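Local atomic coordinates of sister chromatid cohesion protein (Chaetomium thermophilum, PDB entry 5T8V), a protein that belongs to the SCC2/Nipped-B family and, as a HEAT-repeat cohesin loader, probably loads the cohesin ring onto chromatin. Residues A[148-151]-A[152-156]; A[1191-1194]-A[1195-1199]; A[1377-1380]-A[1381-1384]. All coordinates share one frame; numbering follows the deposited sequence.

Interaction 1: residues A[148-151]-A[152-156]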
loop_
_atom_site.group_PDB
_atom_site.type_symbol
_atom_site.label_atom_id
_atom_site.label_comp_id
_atom_site.label_asym_id
_atom_site.label_seq_id
_atom_site.Cartn_x
_atom_site.Cartn_y
_atom_site.Cartn_z
ATOM N N SER A 148 22.811 37.450 -53.228
ATOM C CA SER A 148 22.509 38.773 -52.694
ATOM C C SER A 148 21.883 38.617 -51.319
ATOM O O SER A 148 20.866 37.930 -51.173
ATOM C CB SER A 148 21.569 39.551 -53.621
ATOM O OG SER A 148 20.234 39.100 -53.486
ATOM N N GLU A 149 22.489 39.252 -50.316
ATOM C CA GLU A 149 21.904 39.259 -48.980
ATOM C C GLU A 149 20.514 39.883 -48.995
ATOM O O GLU A 149 19.629 39.460 -48.239
ATOM C CB GLU A 149 22.824 40.015 -48.018
ATOM C CG GLU A 149 22.952 39.392 -46.635
ATOM C CD GLU A 149 21.705 39.562 -45.789
ATOM O OE1 GLU A 149 20.924 40.498 -46.058
ATOM O OE2 GLU A 149 21.507 38.758 -44.853
ATOM N N ASN A 150 20.300 40.874 -49.863
ATOM C CA ASN A 150 19.023 41.576 -49.893
ATOM C C ASN A 150 17.892 40.659 -50.340
ATOM O O ASN A 150 16.764 40.779 -49.853
ATOM C CB ASN A 150 19.118 42.794 -50.810
ATOM C CG ASN A 150 17.851 43.623 -50.803
ATOM O OD1 ASN A 150 17.530 44.277 -49.810
ATOM N ND2 ASN A 150 17.127 43.607 -51.915
ATOM N N ALA A 151 18.166 39.743 -51.272
ATOM C CA ALA A 151 17.133 38.800 -51.691
ATOM C C ALA A 151 16.696 37.930 -50.520
ATOM O O ALA A 151 15.497 37.721 -50.295
ATOM C CB ALA A 151 17.639 37.938 -52.848
ATOM N N ILE A 152 17.662 37.415 -49.756
ATOM C CA ILE A 152 17.332 36.680 -48.540
ATOM C C ILE A 152 16.485 37.547 -47.621
ATOM O O ILE A 152 15.489 37.085 -47.053
ATOM C CB ILE A 152 18.615 36.196 -47.837
ATOM C CG1 ILE A 152 19.381 35.231 -48.746
ATOM C CG2 ILE A 152 18.274 35.513 -46.514
ATOM C CD1 ILE A 152 20.744 34.841 -48.230
ATOM N N GLU A 153 16.860 38.818 -47.463
ATOM C CA GLU A 153 16.096 39.707 -46.592
ATOM C C GLU A 153 14.645 39.810 -47.054
ATOM O O GLU A 153 13.713 39.725 -46.244
ATOM C CB GLU A 153 16.755 41.087 -46.555
ATOM C CG GLU A 153 16.556 41.830 -45.245
ATOM C CD GLU A 153 17.244 41.143 -44.082
ATOM O OE1 GLU A 153 18.202 40.378 -44.326
ATOM O OE2 GLU A 153 16.826 41.364 -42.926
ATOM N N GLN A 154 14.437 39.993 -48.359
ATOM C CA GLN A 154 13.084 40.093 -48.897
ATOM C C GLN A 154 12.298 38.812 -48.643
ATOM O O GLN A 154 11.155 38.852 -48.173
ATOM C CB GLN A 154 13.142 40.398 -50.395
ATOM C CG GLN A 154 13.750 41.749 -50.732
ATOM C CD GLN A 154 14.045 41.906 -52.214
ATOM O OE1 GLN A 154 14.327 40.930 -52.912
ATOM N NE2 GLN A 154 13.980 43.139 -52.702
ATOM N N ALA A 155 12.897 37.660 -48.956
ATOM C CA ALA A 155 12.222 36.387 -48.720
ATOM C C ALA A 155 11.823 36.246 -47.256
ATOM O O ALA A 155 10.688 35.867 -46.939
ATOM C CB ALA A 155 13.128 35.233 -49.148
ATOM N N LEU A 156 12.748 36.553 -46.346
ATOM C CA LEU A 156 12.456 36.460 -44.920
ATOM C C LEU A 156 11.300 37.373 -44.532
ATOM O O LEU A 156 10.412 36.975 -43.764
ATOM C CB LEU A 156 13.711 36.804 -44.120
ATOM C CG LEU A 156 13.571 36.896 -42.603
ATOM C CD1 LEU A 156 13.016 35.603 -42.019
ATOM C CD2 LEU A 156 14.922 37.236 -41.994
#
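The carbonyl O atoms of Glu149, Asn150 and Ala151 accept the backbone N-H groups of Glu153, Gln154 and Ala155 in consecutive i to i+4 hydrogen bonds, N to O 2.9 Å in each pair, which open the α-helix 149-172 of this HEAT-repeat protein. In front of them Ser148 occupies the N-cap. Serine suits this place because its short hydroxyl can reach forward to an amide of the first turn that has no carbonyl one turn earlier to bind.

On one side of the helix the carboxylates of Glu149 and Glu153 come together one turn apart. Glu149 is poorly ordered and the resolution is 2.80 Å, so the modelled 3.2 Å between OE1 of Glu149 and OE1 of Glu153, with the two planes turned 34° against each other, is only approximate. Both chains bend at chi2, which brings their ends near one another. Two acidic ends on the same flank might repel, although the partly positive start of a helix favours acidic residues. Asn150 and Gln154 form a second i, i+4 pair: their amides come together obliquely, the planes inclined at 58°, while the methylene CG of Gln154 lies 3.3 Å from the backbone O of Asn150.

Ile152, buried, turns inward: it meets Val220 of helix 218-232 and Met134 of helix 120-136. Small Ala151 and Ala155 let helix 120-136 come close, at Met134 and Ala130 respectively. Asn150 and Gln154 instead face helix 81-96. Back at the cap, Ser148 OG accepts the N-H of Ala151, with 3.1 Å between OG and Ala151 N and an angle of 145° at the hydrogen.

Interaction 2: residues A[1191-1194]-A[1195-1199]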
loop_
_atom_site.group_PDB
_atom_site.type_symbol
_atom_site.label_atom_id
_atom_site.label_comp_id
_atom_site.label_asym_id
_atom_site.label_seq_id
_atom_site.Cartn_x
_atom_site.Cartn_y
_atom_site.Cartn_z
ATOM N N LYS A 1191 -17.357 5.668 38.711
ATOM C CA LYS A 1191 -18.435 5.877 39.671
ATOM C C LYS A 1191 -17.977 6.574 40.945
ATOM O O LYS A 1191 -18.784 7.255 41.588
ATOM C CB LYS A 1191 -19.084 4.541 40.038
ATOM C CG LYS A 1191 -19.364 3.636 38.852
ATOM C CD LYS A 1191 -20.464 2.638 39.169
ATOM C CE LYS A 1191 -20.179 1.268 38.585
ATOM N NZ LYS A 1191 -19.247 0.492 39.452
ATOM N N HIS A 1192 -16.705 6.430 41.327
ATOM C CA HIS A 1192 -16.214 6.933 42.608
ATOM C C HIS A 1192 -14.846 7.602 42.435
ATOM O O HIS A 1192 -13.830 7.161 42.961
ATOM C CB HIS A 1192 -16.143 5.799 43.630
ATOM C CG HIS A 1192 -17.440 5.075 43.824
ATOM N ND1 HIS A 1192 -17.533 3.700 43.819
ATOM C CD2 HIS A 1192 -18.695 5.537 44.036
ATOM C CE1 HIS A 1192 -18.791 3.345 44.015
ATOM N NE2 HIS A 1192 -19.516 4.441 44.150
ATOM N N GLU A 1193 -14.820 8.703 41.682
ATOM C CA GLU A 1193 -13.596 9.490 41.559
ATOM C C GLU A 1193 -13.277 10.209 42.865
ATOM O O GLU A 1193 -12.109 10.294 43.273
ATOM C CB GLU A 1193 -13.744 10.492 40.413
ATOM C CG GLU A 1193 -12.560 11.430 40.218
ATOM C CD GLU A 1193 -12.893 12.598 39.309
ATOM O OE1 GLU A 1193 -12.360 12.649 38.181
ATOM O OE2 GLU A 1193 -13.698 13.463 39.720
ATOM N N THR A 1194 -14.313 10.725 43.533
ATOM C CA THR A 1194 -14.139 11.490 44.763
ATOM C C THR A 1194 -13.243 10.770 45.763
ATOM O O THR A 1194 -12.501 11.418 46.510
ATOM C CB THR A 1194 -15.509 11.763 45.393
ATOM O OG1 THR A 1194 -16.365 12.389 44.428
ATOM C CG2 THR A 1194 -15.384 12.667 46.613
ATOM N N VAL A 1195 -13.295 9.441 45.795
ATOM C CA VAL A 1195 -12.558 8.687 46.804
ATOM C C VAL A 1195 -11.167 8.291 46.319
ATOM O O VAL A 1195 -10.227 8.246 47.118
ATOM C CB VAL A 1195 -13.364 7.448 47.232
ATOM C CG1 VAL A 1195 -13.500 6.459 46.080
ATOM C CG2 VAL A 1195 -12.722 6.788 48.439
ATOM N N ILE A 1196 -11.013 7.991 45.028
ATOM C CA ILE A 1196 -9.705 7.588 44.525
ATOM C C ILE A 1196 -8.776 8.787 44.427
ATOM O O ILE A 1196 -7.551 8.636 44.497
ATOM C CB ILE A 1196 -9.854 6.871 43.169
ATOM C CG1 ILE A 1196 -10.742 5.628 43.319
ATOM C CG2 ILE A 1196 -8.486 6.491 42.600
ATOM C CD1 ILE A 1196 -10.242 4.615 44.350
ATOM N N GLU A 1197 -9.327 9.993 44.272
ATOM C CA GLU A 1197 -8.476 11.177 44.292
ATOM C C GLU A 1197 -7.755 11.346 45.623
ATOM O O GLU A 1197 -6.745 12.054 45.682
ATOM C CB GLU A 1197 -9.303 12.426 43.987
ATOM C CG GLU A 1197 -9.815 12.491 42.561
ATOM C CD GLU A 1197 -10.678 13.710 42.310
ATOM O OE1 GLU A 1197 -10.962 14.450 43.276
ATOM O OE2 GLU A 1197 -11.070 13.934 41.146
ATOM N N ARG A 1198 -8.243 10.706 46.687
ATOM C CA ARG A 1198 -7.650 10.827 48.013
ATOM C C ARG A 1198 -6.693 9.691 48.352
ATOM O O ARG A 1198 -5.924 9.820 49.311
ATOM C CB ARG A 1198 -8.752 10.891 49.079
ATOM C CG ARG A 1198 -9.580 12.166 49.031
ATOM C CD ARG A 1198 -10.711 12.144 50.047
ATOM N NE ARG A 1198 -11.700 11.114 49.749
ATOM C CZ ARG A 1198 -12.828 10.937 50.432
ATOM N NH1 ARG A 1198 -13.121 11.725 51.458
ATOM N NH2 ARG A 1198 -13.670 9.972 50.085
ATOM N N GLU A 1199 -6.716 8.590 47.600
ATOM C CA GLU A 1199 -5.824 7.468 47.864
ATOM C C GLU A 1199 -4.785 7.331 46.758
ATOM O O GLU A 1199 -4.547 6.229 46.254
ATOM C CB GLU A 1199 -6.623 6.171 48.010
ATOM C CG GLU A 1199 -7.469 6.106 49.275
ATOM C CD GLU A 1199 -7.933 4.700 49.597
ATOM O OE1 GLU A 1199 -7.864 3.830 48.703
ATOM O OE2 GLU A 1199 -8.358 4.462 50.747
#
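Glu1193 and Glu1197 meet one turn apart in the short helical turn that begins at Glu1193. The N of Glu1197 donates to Glu1193 O over 3.0 Å. Above this bond the two side chains approach obliquely, their carboxylate planes 33° apart, and OE2 of Glu1193 is modelled 3.0 Å from OE2 of Glu1197. The methylene chains also touch: Glu1197 CG is 3.8 Å from Glu1193 CG. Both chains run extended beyond CG; in Glu1193, CG lies anti to the backbone N (chi1 177°), which carries the carboxylate along the turn toward Glu1197.

On the inner side, Val1195 sends CG1 back under the start of the turn, where it packs 3.7 Å from His1192 CB. Ile1196 likewise sets CG1 3.5 Å from His1192 O. Branched aliphatic residues suit this buried face, while His1192, at the N-cap, makes the corner after helix 1175-1191. Further out, Arg1198 bends at chi3 to bring NE to 3.4 Å from Thr1194 O.

The next layer fixes the turn against helix 1163-1169 and the loop before it: Ile1196 rests on Ile1167, His1192 on Pro1159, and Val1195 and Arg1198 on Lys1160. The exact separation of the two glutamate carboxylates is doubtful at 2.80 Å resolution; if they are as near as modelled, the pair might favour a proton on one of them.

Interaction 3: residues A[1377-1380]-A[1381-1384]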
loop_
_atom_site.group_PDB
_atom_site.type_symbol
_atom_site.label_atom_id
_atom_site.label_comp_id
_atom_site.label_asym_id
_atom_site.label_seq_id
_atom_site.Cartn_x
_atom_site.Cartn_y
_atom_site.Cartn_z
ATOM N N ILE A 1377 16.271 13.277 38.948
ATOM C CA ILE A 1377 15.166 14.198 38.691
ATOM C C ILE A 1377 15.546 15.176 37.589
ATOM O O ILE A 1377 14.830 15.327 36.592
ATOM C CB ILE A 1377 14.769 14.942 39.980
ATOM C CG1 ILE A 1377 14.206 13.969 41.017
ATOM C CG2 ILE A 1377 13.732 16.027 39.677
ATOM C CD1 ILE A 1377 14.055 14.579 42.398
ATOM N N TRP A 1378 16.680 15.860 37.755
ATOM C CA TRP A 1378 17.090 16.851 36.768
ATOM C C TRP A 1378 17.388 16.210 35.420
ATOM O O TRP A 1378 17.143 16.826 34.376
ATOM C CB TRP A 1378 18.315 17.619 37.265
ATOM C CG TRP A 1378 18.684 18.752 36.365
ATOM C CD1 TRP A 1378 19.628 18.745 35.381
ATOM C CD2 TRP A 1378 18.104 20.062 36.357
ATOM N NE1 TRP A 1378 19.676 19.970 34.763
ATOM C CE2 TRP A 1378 18.751 20.797 35.344
ATOM C CE3 TRP A 1378 17.103 20.685 37.110
ATOM C CZ2 TRP A 1378 18.430 22.124 35.066
ATOM C CZ3 TRP A 1378 16.786 22.001 36.832
ATOM C CH2 TRP A 1378 17.447 22.707 35.818
ATOM N N GLU A 1379 17.922 14.988 35.415
ATOM C CA GLU A 1379 18.150 14.287 34.156
ATOM C C GLU A 1379 16.845 14.125 33.389
ATOM O O GLU A 1379 16.741 14.523 32.221
ATOM C CB GLU A 1379 18.798 12.927 34.424
ATOM C CG GLU A 1379 19.134 12.131 33.168
ATOM C CD GLU A 1379 20.172 12.818 32.299
ATOM O OE1 GLU A 1379 20.914 13.677 32.823
ATOM O OE2 GLU A 1379 20.246 12.499 31.091
ATOM N N VAL A 1380 15.828 13.549 34.037
ATOM C CA VAL A 1380 14.524 13.415 33.391
ATOM C C VAL A 1380 13.983 14.783 33.001
ATOM O O VAL A 1380 13.326 14.934 31.965
ATOM C CB VAL A 1380 13.546 12.661 34.312
ATOM C CG1 VAL A 1380 12.142 12.641 33.709
ATOM C CG2 VAL A 1380 14.037 11.242 34.553
ATOM N N ARG A 1381 14.247 15.800 33.824
ATOM C CA ARG A 1381 13.765 17.144 33.532
ATOM C C ARG A 1381 14.311 17.637 32.198
ATOM O O ARG A 1381 13.550 18.014 31.301
ATOM C CB ARG A 1381 14.153 18.092 34.670
ATOM C CG ARG A 1381 13.820 19.556 34.421
ATOM C CD ARG A 1381 15.018 20.320 33.868
ATOM N NE ARG A 1381 14.736 21.742 33.698
ATOM C CZ ARG A 1381 15.539 22.592 33.065
ATOM N NH1 ARG A 1381 16.679 22.166 32.534
ATOM N NH2 ARG A 1381 15.201 23.868 32.957
ATOM N N THR A 1382 15.636 17.637 32.049
ATOM C CA THR A 1382 16.235 18.038 30.781
ATOM C C THR A 1382 15.720 17.172 29.639
ATOM O O THR A 1382 15.426 17.678 28.547
ATOM C CB THR A 1382 17.760 17.954 30.864
ATOM O OG1 THR A 1382 18.153 16.601 31.124
ATOM C CG2 THR A 1382 18.291 18.859 31.968
ATOM N N TYR A 1383 15.596 15.863 29.875
ATOM C CA TYR A 1383 15.092 14.975 28.834
ATOM C C TYR A 1383 13.708 15.405 28.362
ATOM O O TYR A 1383 13.391 15.299 27.174
ATOM C CB TYR A 1383 15.056 13.534 29.339
ATOM C CG TYR A 1383 14.343 12.590 28.397
ATOM C CD1 TYR A 1383 14.938 12.181 27.211
ATOM C CD2 TYR A 1383 13.074 12.111 28.693
ATOM C CE1 TYR A 1383 14.290 11.320 26.345
ATOM C CE2 TYR A 1383 12.418 11.249 27.835
ATOM C CZ TYR A 1383 13.030 10.856 26.662
ATOM O OH TYR A 1383 12.379 9.998 25.804
ATOM N N LEU A 1384 12.867 15.889 29.279
ATOM C CA LEU A 1384 11.542 16.360 28.890
ATOM C C LEU A 1384 11.623 17.707 28.184
ATOM O O LEU A 1384 10.940 17.929 27.177
ATOM C CB LEU A 1384 10.634 16.459 30.117
ATOM C CG LEU A 1384 10.287 15.167 30.863
ATOM C CD1 LEU A 1384 9.281 15.458 31.968
ATOM C CD2 LEU A 1384 9.753 14.095 29.924
#
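Arg1381 lays its guanidinium flat over one face of the indole of Trp1378, three residues earlier on the α-helix 1364-1387, in a cation-pi stack. The group centres are 3.9 Å apart and the planes only 18° from parallel, the two side chains running alongside in the same direction. A sharp bend at chi2 (-96°) turns the arginine onto the ring, where its CD sits 3.7 Å from the centroid of the six-membered ring in a CH-pi contact. Arginine fits because its flat cation can cover the aromatic face and still reach a neighbouring helix: NH2 forms a salt bridge with Glu1302 of helix 1291-1319.

Val1380 points to a different, buried side. Its CG1 approaches Leu1384 CG at 4.2 Å, and it also packs against Ile1280, Leu1283 and Ala1284 of helix 1271-1284, a place for a compact apolar branch. Ile1377 and Leu1384 face Met1301 of helix 1291-1319.

Thr1382 adds a methyl, CG2, beside the indole, 3.3 Å from Trp1378 NE1. Its hydroxyl folds back on the helix, so Glu1379 O accepts two hydrogen bonds, from Tyr1383 N at 2.9 Å and from Thr1382 OG1 at 2.7 Å.

All three are local contacts along or at the start of helices in one elongated, predominantly helical C-terminal fragment of Scc2, and they mark very different places along it. Interaction 1 lies near the N-terminal end of the fragment, about 65 Å from the centre of the chain; interactions 2 and 3 lie on the C-terminal part. The centres of interactions 1 and 2 are about 102 Å apart, on opposite sides of the chain's centre, whereas those of interactions 2 and 3 are about 30 Å apart, with nearest atoms about 21 Å away. None touches another. Interactions 1 and 2 share close glutamate pairs one turn apart; interaction 3 instead sets its charge against an aromatic ring and a neighbouring helix.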